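Local atomic coordinates of kallistatin (Homo sapiens, PDB entry 6F4V), a protein that inhibits the amidolytic and kininogenase activities of tissue kallikrein as a serpin, forming a stable equimolar complex with the enzyme. Residues Phe98-Leu103 against Asp158-Leu163; Leu283-Pro288 against Ala313-His318. One frame throughout, in Å; residues are numbered along the deposited sequence.

From the N terminus, the chain passes several helices before strand 89-100. It then runs through helix 107-117, strand 120-124 and helix 129-143 before contact 1 closes an excursion of 54 residues between Phe98-Leu103 and Asp158-Leu163, setting strand 159-172 beside strand 89-100. Contact 2 comes later and in series, neither nesting with the first nor crossing it: strand 269-282 passes into the short helix 283-286, and 24 residues without helix separate Leu283-Pro288 from Ala313-His318, where strand 312-324 returns to that helix. Both contacts reach the same mixed sheet, with strand 328-340 inserted between their strands 159-172 and 312-324. Their centres are about 17 Å apart, yet they meet in packing, Val159 CG2 lying 4.3 Å from Ser314 OG.

Contact 1. Residues Phe98-Leu103 against Asp158-Leu163; sequences FLSHNL and DVLMVL
Phe98 and Val162 form an antiparallel hydrogen-bonded pair in which each backbone satisfies the other. Phe98 N gives an almost straight bond to Val162 O (2.8 Å, 176°). Val162 N returns one to Phe98 O at 3.0 Å, in the plane of that carbonyl. Phe98 O also receives a CA-H...O contact from Met161 CA at 3.2 Å. Two residues on, past the non-hydrogen-bonded pair Leu99-Met161, Ser100 N binds Leu160 O (3.0 Å) but at a more bent 143°, with the donor tilted from the carbonyl plane. Ser100 OG, anti to its own nitrogen (chi1 179°), is thereby turned beside its carbonyl carbon, where it accepts a weak bond from Asn102 N. Leu160 has a further backbone bond to Ile339 of strand 328-340.

Apolar pairs flank these bonds. Leu99 CD2 lies alongside Met161, 3.9 Å from its CG, while Leu103 CD2 meets Leu160 CD1 at 3.8 Å, the two side chains crossing at about a right angle. Phe98 stacks its ring on that of Phe122 and, with Val162, packs against helix 129-143. Leu160 and Met161 both face Ile339, which defines a classic beta bulge on strand 159-172, here within the large sheet of the serpin fold.

Contact 2. Residues Leu283-Pro288 against Ala313-His318; sequences LDQILP and ASKSFH
Asp284 reaches from helix 283-286 to the chain entering strand 312-324, at the point where the preceding strand 269-282 leaves the large sheet of the serpin fold. Asp284 CB lies 3.9 Å from Ser314 O. Asp284 CG then sits between the backbone N and the carbonyl carbon (chi1 55°), which turns the carboxylate onto Lys315 and Ser316; its nearest partners are Lys315 NZ, at 3.5 Å, and Ser316 N, neither bonded to it. At the tip the two oxygens divide the work. Asp284 OD1 accepts Ser316 N at 2.9 Å in a nearly straight bond (170°), met on its anti side and tilted out of the carboxylate plane. Asp284 OD2 takes Lys315 NZ on its syn side at 2.8 Å, a salt bridge reached by a lysine chain bent at chi2 and chi3. With both oxygens engaged, the carboxylate's rotation is fixed and its negative charge is probably favoured by the ammonium group. An alanine here would remove both acceptors, and is likely to leave Ser316 N without its partner and the ammonium of Lys315 without this salt bridge.

Backbone pairing adds little: Leu283 N to Ser316 O is short but weak because the N-H points well off the acceptor (128°). Ser316 OG, 3.5 Å from Leu283 CB, is hydrogen-bonded to Tyr40 OH of helix 33-44 and to Ser336 O of strand 328-340. His318 lies in what is known in serpins as the shutter region, and its ring nitrogens pair with Thr335 OG1 and Ser32 N, joining this strand to strand 328-340 and to the chain just before helix 33-44. The imidazole itself leads away from the helix, so Leu283 meets the base of that side chain instead, its CD1 resting 3.9 Å from His318 CB.

Contact 1. Residues Phe98-Leu103 against Asp158-Leu163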
ATOM      1  N   PHE A  98     -10.725  -0.211  17.856  1.00 31.50           N
ATOM      2  CA  PHE A  98     -11.992   0.279  18.349  1.00 33.67           C
ATOM      3  C   PHE A  98     -12.662  -0.894  19.056  1.00 33.66           C
ATOM      4  O   PHE A  98     -13.021  -1.869  18.422  1.00 33.84           O
ATOM      5  CB  PHE A  98     -12.801   0.860  17.193  1.00 33.23           C
ATOM      6  CG  PHE A  98     -12.183   2.092  16.637  1.00 34.04           C
ATOM      7  CD1 PHE A  98     -11.188   2.011  15.671  1.00 33.89           C
ATOM      8  CD2 PHE A  98     -12.563   3.349  17.106  1.00 35.50           C
ATOM      9  CE1 PHE A  98     -10.599   3.158  15.170  1.00 34.26           C
ATOM     10  CE2 PHE A  98     -11.964   4.499  16.615  1.00 36.19           C
ATOM     11  CZ  PHE A  98     -10.985   4.404  15.642  1.00 35.36           C
ATOM     12  N   LEU A  99     -12.771  -0.793  20.383  1.00 34.72           N
ATOM     13  CA  LEU A  99     -13.164  -1.895  21.253  1.00 36.57           C
ATOM     14  C   LEU A  99     -14.582  -1.704  21.768  1.00 37.93           C
ATOM     15  O   LEU A  99     -14.936  -0.610  22.173  1.00 38.36           O
ATOM     16  CB  LEU A  99     -12.228  -1.929  22.451  1.00 37.06           C
ATOM     17  CG  LEU A  99     -10.736  -2.084  22.168  1.00 37.21           C
ATOM     18  CD1 LEU A  99      -9.957  -2.000  23.467  1.00 37.20           C
ATOM     19  CD2 LEU A  99     -10.457  -3.391  21.450  1.00 37.14           C
ATOM     20  N   SER A 100     -15.377  -2.766  21.772  1.00 40.83           N
ATOM     21  CA  SER A 100     -16.729  -2.708  22.336  1.00 43.89           C
ATOM     22  C   SER A 100     -16.650  -2.238  23.799  1.00 46.92           C
ATOM     23  O   SER A 100     -15.850  -2.768  24.563  1.00 46.39           O
ATOM     24  CB  SER A 100     -17.404  -4.085  22.259  1.00 44.16           C
ATOM     25  OG  SER A 100     -18.717  -4.053  22.820  1.00 45.63           O
ATOM     26  N   HIS A 101     -17.440  -1.222  24.160  1.00 51.51           N
ATOM     27  CA  HIS A 101     -17.615  -0.814  25.570  1.00 57.42           C
ATOM     28  C   HIS A 101     -17.948  -1.973  26.529  1.00 58.72           C
ATOM     29  O   HIS A 101     -17.591  -1.902  27.693  1.00 64.75           O
ATOM     30  CB  HIS A 101     -18.721   0.260  25.718  1.00 60.54           C
ATOM     31  CG  HIS A 101     -18.230   1.673  25.596  1.00 63.63           C
ATOM     32  ND1 HIS A 101     -18.805   2.589  24.738  1.00 65.50           N
ATOM     33  CD2 HIS A 101     -17.241   2.336  26.245  1.00 66.11           C
ATOM     34  CE1 HIS A 101     -18.179   3.750  24.848  1.00 67.22           C
ATOM     35  NE2 HIS A 101     -17.221   3.622  25.752  1.00 67.75           N
ATOM     36  N   ASN A 102     -18.634  -3.010  26.055  1.00 60.31           N
ATOM     37  CA  ASN A 102     -19.094  -4.118  26.917  1.00 63.57           C
ATOM     38  C   ASN A 102     -18.023  -5.140  27.263  1.00 63.27           C
ATOM     39  O   ASN A 102     -17.833  -5.487  28.429  1.00 64.32           O
ATOM     40  CB  ASN A 102     -20.245  -4.882  26.235  1.00 64.59           C
ATOM     41  CG  ASN A 102     -21.507  -4.053  26.109  1.00 66.52           C
ATOM     42  OD1 ASN A 102     -21.849  -3.294  27.009  1.00 68.81           O
ATOM     43  ND2 ASN A 102     -22.211  -4.201  24.988  1.00 68.62           N
ATOM     44  N   LEU A 103     -17.346  -5.615  26.224  1.00 59.88           N
ATOM     45  CA  LEU A 103     -16.628  -6.878  26.235  1.00 57.24           C
ATOM     46  C   LEU A 103     -15.294  -6.798  26.990  1.00 55.89           C
ATOM     47  O   LEU A 103     -14.642  -5.744  27.023  1.00 56.12           O
ATOM     48  CB  LEU A 103     -16.402  -7.297  24.781  1.00 58.75           C
ATOM     49  CG  LEU A 103     -15.920  -8.703  24.422  1.00 59.35           C
ATOM     50  CD1 LEU A 103     -17.070  -9.692  24.521  1.00 60.43           C
ATOM     51  CD2 LEU A 103     -15.341  -8.710  23.015  1.00 59.70           C
ATOM     52  N   ASP A 158     -23.481  -6.830  15.206  1.00 48.21           N
ATOM     53  CA  ASP A 158     -22.828  -7.815  16.089  1.00 46.90           C
ATOM     54  C   ASP A 158     -21.278  -7.736  16.085  1.00 43.27           C
ATOM     55  O   ASP A 158     -20.599  -8.666  16.523  1.00 40.13           O
ATOM     56  CB  ASP A 158     -23.296  -9.238  15.719  1.00 49.10           C
ATOM     57  CG  ASP A 158     -23.130  -9.561  14.234  0.48 49.19           C
ATOM     58  OD1 ASP A 158     -22.825  -8.643  13.444  0.70 48.30           O
ATOM     59  OD2 ASP A 158     -23.327 -10.736  13.852  0.76 52.09           O
ATOM     60  N   VAL A 159     -20.732  -6.633  15.584  1.00 41.39           N
ATOM     61  CA  VAL A 159     -19.288  -6.390  15.638  1.00 40.22           C
ATOM     62  C   VAL A 159     -18.892  -5.972  17.045  1.00 40.27           C
ATOM     63  O   VAL A 159     -19.596  -5.188  17.673  1.00 41.84           O
ATOM     64  CB  VAL A 159     -18.874  -5.323  14.598  1.00 39.90           C
ATOM     65  CG1 VAL A 159     -17.449  -4.827  14.828  1.00 38.77           C
ATOM     66  CG2 VAL A 159     -19.036  -5.888  13.197  1.00 39.81           C
ATOM     67  N   LEU A 160     -17.777  -6.510  17.539  1.00 38.73           N
ATOM     68  CA  LEU A 160     -17.230  -6.149  18.849  1.00 39.20           C
ATOM     69  C   LEU A 160     -15.853  -5.480  18.792  1.00 36.09           C
ATOM     70  O   LEU A 160     -15.365  -4.994  19.807  1.00 34.02           O
ATOM     71  CB  LEU A 160     -17.139  -7.404  19.716  1.00 42.08           C
ATOM     72  CG  LEU A 160     -18.455  -8.188  19.910  1.00 46.26           C
ATOM     73  CD1 LEU A 160     -18.142  -9.541  20.545  1.00 47.28           C
ATOM     74  CD2 LEU A 160     -19.483  -7.409  20.742  1.00 46.75           C
ATOM     75  N   MET A 161     -15.211  -5.475  17.618  1.00 34.53           N
ATOM     76  CA  MET A 161     -13.925  -4.794  17.482  1.00 32.67           C
ATOM     77  C   MET A 161     -13.666  -4.462  16.021  1.00 30.81           C
ATOM     78  O   MET A 161     -13.969  -5.248  15.143  1.00 29.30           O
ATOM     79  CB  MET A 161     -12.779  -5.668  18.031  1.00 33.76           C
ATOM     80  CG  MET A 161     -11.417  -5.000  18.020  1.00 35.39           C
ATOM     81  SD  MET A 161     -10.092  -6.149  18.455  1.00 38.51           S
ATOM     82  CE  MET A 161      -9.626  -6.730  16.820  1.00 38.81           C
ATOM     83  N   VAL A 162     -13.093  -3.289  15.784  1.00 30.51           N
ATOM     84  CA  VAL A 162     -12.577  -2.960  14.471  1.00 29.71           C
ATOM     85  C   VAL A 162     -11.122  -2.544  14.641  1.00 29.36           C
ATOM     86  O   VAL A 162     -10.810  -1.641  15.426  1.00 29.08           O
ATOM     87  CB  VAL A 162     -13.378  -1.847  13.789  1.00 29.73           C
ATOM     88  CG1 VAL A 162     -12.744  -1.483  12.450  1.00 29.23           C
ATOM     89  CG2 VAL A 162     -14.809  -2.279  13.588  1.00 30.38           C
ATOM     90  N   LEU A 163     -10.249  -3.242  13.921  1.00 28.84           N
ATOM     91  CA  LEU A 163      -8.846  -2.901  13.826  1.00 29.15           C
ATOM     92  C   LEU A 163      -8.677  -1.997  12.624  1.00 29.29           C
ATOM     93  O   LEU A 163      -9.272  -2.236  11.575  1.00 27.93           O
ATOM     94  CB  LEU A 163      -8.064  -4.183  13.631  1.00 31.08           C
ATOM     95  CG  LEU A 163      -6.579  -4.148  13.404  1.00 32.73           C
ATOM     96  CD1 LEU A 163      -5.976  -5.435  13.995  1.00 35.14           C
ATOM     97  CD2 LEU A 163      -6.189  -3.971  11.940  1.00 33.54           C
TER

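Contact 2. Residues Leu283-Pro288 against Ala313-His318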
ATOM      1  N   LEU A 283     -11.278  -6.552   1.158  1.00 24.79           N
ATOM      2  CA  LEU A 283     -10.279  -7.572   1.428  1.00 24.58           C
ATOM      3  C   LEU A 283     -10.876  -8.914   1.850  1.00 24.91           C
ATOM      4  O   LEU A 283     -10.313  -9.959   1.519  1.00 24.05           O
ATOM      5  CB  LEU A 283      -9.314  -7.088   2.489  1.00 24.18           C
ATOM      6  CG  LEU A 283      -8.483  -5.850   2.145  1.00 23.77           C
ATOM      7  CD1 LEU A 283      -7.489  -5.556   3.251  1.00 23.23           C
ATOM      8  CD2 LEU A 283      -7.763  -5.950   0.806  1.00 23.68           C
ATOM      9  N   ASP A 284     -12.013  -8.884   2.540  1.00 26.42           N
ATOM     10  CA  ASP A 284     -12.687 -10.143   2.921  1.00 28.35           C
ATOM     11  C   ASP A 284     -13.138 -10.946   1.707  1.00 29.73           C
ATOM     12  O   ASP A 284     -13.244 -12.167   1.816  1.00 31.44           O
ATOM     13  CB  ASP A 284     -13.856  -9.929   3.897  1.00 29.66           C
ATOM     14  CG  ASP A 284     -14.856  -8.971   3.382  1.00 30.48           C
ATOM     15  OD1 ASP A 284     -14.643  -7.758   3.588  1.00 30.34           O
ATOM     16  OD2 ASP A 284     -15.818  -9.431   2.713  1.00 31.82           O
ATOM     17  N   GLN A 285     -13.347 -10.275   0.569  1.00 30.00           N
ATOM     18  CA  GLN A 285     -13.671 -10.930  -0.701  1.00 32.22           C
ATOM     19  C   GLN A 285     -12.447 -11.325  -1.525  1.00 31.63           C
ATOM     20  O   GLN A 285     -12.511 -12.303  -2.273  1.00 35.30           O
ATOM     21  CB  GLN A 285     -14.661 -10.076  -1.525  1.00 33.41           C
ATOM     22  CG  GLN A 285     -16.038  -9.992  -0.865  1.00 35.89           C
ATOM     23  CD  GLN A 285     -16.973  -8.970  -1.520  1.00 38.22           C
ATOM     24  OE1 GLN A 285     -16.594  -8.291  -2.464  1.00 41.22           O
ATOM     25  NE2 GLN A 285     -18.207  -8.853  -0.998  1.00 39.45           N
ATOM     26  N   ILE A 286     -11.323 -10.636  -1.341  1.00 28.29           N
ATOM     27  CA  ILE A 286     -10.094 -10.871  -2.110  1.00 26.70           C
ATOM     28  C   ILE A 286      -9.108 -11.836  -1.456  1.00 25.30           C
ATOM     29  O   ILE A 286      -8.611 -12.752  -2.102  1.00 25.51           O
ATOM     30  CB  ILE A 286      -9.371  -9.522  -2.378  1.00 26.61           C
ATOM     31  CG1 ILE A 286     -10.227  -8.615  -3.277  1.00 28.32           C
ATOM     32  CG2 ILE A 286      -7.980  -9.719  -2.998  1.00 26.21           C
ATOM     33  CD1 ILE A 286      -9.840  -7.139  -3.173  1.00 28.39           C
ATOM     34  N   LEU A 287      -8.833 -11.641  -0.173  1.00 24.56           N
ATOM     35  CA  LEU A 287      -7.772 -12.366   0.498  1.00 24.64           C
ATOM     36  C   LEU A 287      -7.943 -13.858   0.619  1.00 25.37           C
ATOM     37  O   LEU A 287      -6.945 -14.547   0.693  1.00 25.16           O
ATOM     38  CB  LEU A 287      -7.453 -11.766   1.858  1.00 25.16           C
ATOM     39  CG  LEU A 287      -6.836 -10.362   1.863  1.00 25.45           C
ATOM     40  CD1 LEU A 287      -6.559  -9.962   3.290  1.00 26.37           C
ATOM     41  CD2 LEU A 287      -5.594 -10.202   1.021  1.00 26.01           C
ATOM     42  N   PRO A 288      -9.181 -14.392   0.578  1.00 26.71           N
ATOM     43  CA  PRO A 288      -9.252 -15.851   0.534  1.00 28.06           C
ATOM     44  C   PRO A 288      -8.502 -16.475  -0.654  1.00 29.42           C
ATOM     45  O   PRO A 288      -8.092 -17.639  -0.570  1.00 32.61           O
ATOM     46  CB  PRO A 288     -10.764 -16.121   0.425  1.00 28.46           C
ATOM     47  CG  PRO A 288     -11.365 -14.975   1.146  1.00 28.04           C
ATOM     48  CD  PRO A 288     -10.518 -13.796   0.731  1.00 27.35           C
ATOM     49  N   ALA A 313     -14.265 -13.382  11.713  1.00 32.28           N
ATOM     50  CA  ALA A 313     -14.007 -12.260  10.822  1.00 32.02           C
ATOM     51  C   ALA A 313     -15.307 -11.719  10.250  1.00 31.51           C
ATOM     52  O   ALA A 313     -16.194 -12.491   9.928  1.00 33.06           O
ATOM     53  CB  ALA A 313     -13.097 -12.695   9.685  1.00 30.55           C
ATOM     54  N   SER A 314     -15.413 -10.396  10.158  1.00 31.07           N
ATOM     55  CA  SER A 314     -16.485  -9.724   9.467  1.00 32.16           C
ATOM     56  C   SER A 314     -15.844  -8.995   8.255  1.00 32.16           C
ATOM     57  O   SER A 314     -15.042  -9.599   7.546  1.00 35.14           O
ATOM     58  CB  SER A 314     -17.273  -8.809  10.410  1.00 32.86           C
ATOM     59  OG  SER A 314     -18.514  -8.435   9.797  1.00 34.31           O
ATOM     60  N   LYS A 315     -16.193  -7.746   7.987  1.00 30.40           N
ATOM     61  CA  LYS A 315     -15.733  -7.068   6.786  1.00 29.23           C
ATOM     62  C   LYS A 315     -14.319  -6.519   6.989  1.00 27.63           C
ATOM     63  O   LYS A 315     -13.942  -6.146   8.103  1.00 27.24           O
ATOM     64  CB  LYS A 315     -16.669  -5.902   6.426  1.00 30.25           C
ATOM     65  CG  LYS A 315     -18.110  -6.279   6.037  1.00 31.56           C
ATOM     66  CD  LYS A 315     -18.226  -7.269   4.881  1.00 31.94           C
ATOM     67  CE  LYS A 315     -17.928  -6.604   3.541  1.00 32.78           C
ATOM     68  NZ  LYS A 315     -17.932  -7.579   2.421  1.00 32.80           N
ATOM     69  N   SER A 316     -13.579  -6.422   5.890  1.00 25.57           N
ATOM     70  CA  SER A 316     -12.234  -5.809   5.869  1.00 25.10           C
ATOM     71  C   SER A 316     -12.061  -4.986   4.603  1.00 24.95           C
ATOM     72  O   SER A 316     -12.228  -5.509   3.479  1.00 25.97           O
ATOM     73  CB  SER A 316     -11.120  -6.880   5.951  1.00 25.02           C
ATOM     74  OG  SER A 316      -9.804  -6.306   5.903  1.00 23.77           O
ATOM     75  N   PHE A 317     -11.766  -3.689   4.775  1.00 24.98           N
ATOM     76  CA  PHE A 317     -11.651  -2.764   3.648  1.00 25.22           C
ATOM     77  C   PHE A 317     -10.256  -2.214   3.529  1.00 24.61           C
ATOM     78  O   PHE A 317      -9.519  -2.135   4.520  1.00 24.57           O
ATOM     79  CB  PHE A 317     -12.655  -1.616   3.796  1.00 26.39           C
ATOM     80  CG  PHE A 317     -14.072  -2.086   3.877  1.00 27.35           C
ATOM     81  CD1 PHE A 317     -14.738  -2.542   2.722  1.00 28.91           C
ATOM     82  CD2 PHE A 317     -14.733  -2.128   5.094  1.00 28.27           C
ATOM     83  CE1 PHE A 317     -16.060  -2.986   2.786  1.00 29.69           C
ATOM     84  CE2 PHE A 317     -16.053  -2.594   5.162  1.00 29.63           C
ATOM     85  CZ  PHE A 317     -16.704  -3.017   4.019  1.00 29.38           C
ATOM     86  N   HIS A 318      -9.884  -1.856   2.315  1.00 22.77           N
ATOM     87  CA  HIS A 318      -8.653  -1.119   2.069  1.00 22.79           C
ATOM     88  C   HIS A 318      -8.932  -0.018   1.044  1.00 22.81           C
ATOM     89  O   HIS A 318      -9.533  -0.286   0.011  1.00 23.81           O
ATOM     90  CB  HIS A 318      -7.548  -2.034   1.523  1.00 22.62           C
ATOM     91  CG  HIS A 318      -6.242  -1.323   1.342  1.00 21.49           C
ATOM     92  ND1 HIS A 318      -5.404  -1.052   2.398  1.00 21.39           N
ATOM     93  CD2 HIS A 318      -5.646  -0.813   0.241  1.00 21.82           C
ATOM     94  CE1 HIS A 318      -4.346  -0.393   1.948  1.00 21.70           C
ATOM     95  NE2 HIS A 318      -4.475  -0.226   0.641  1.00 21.47           N
TER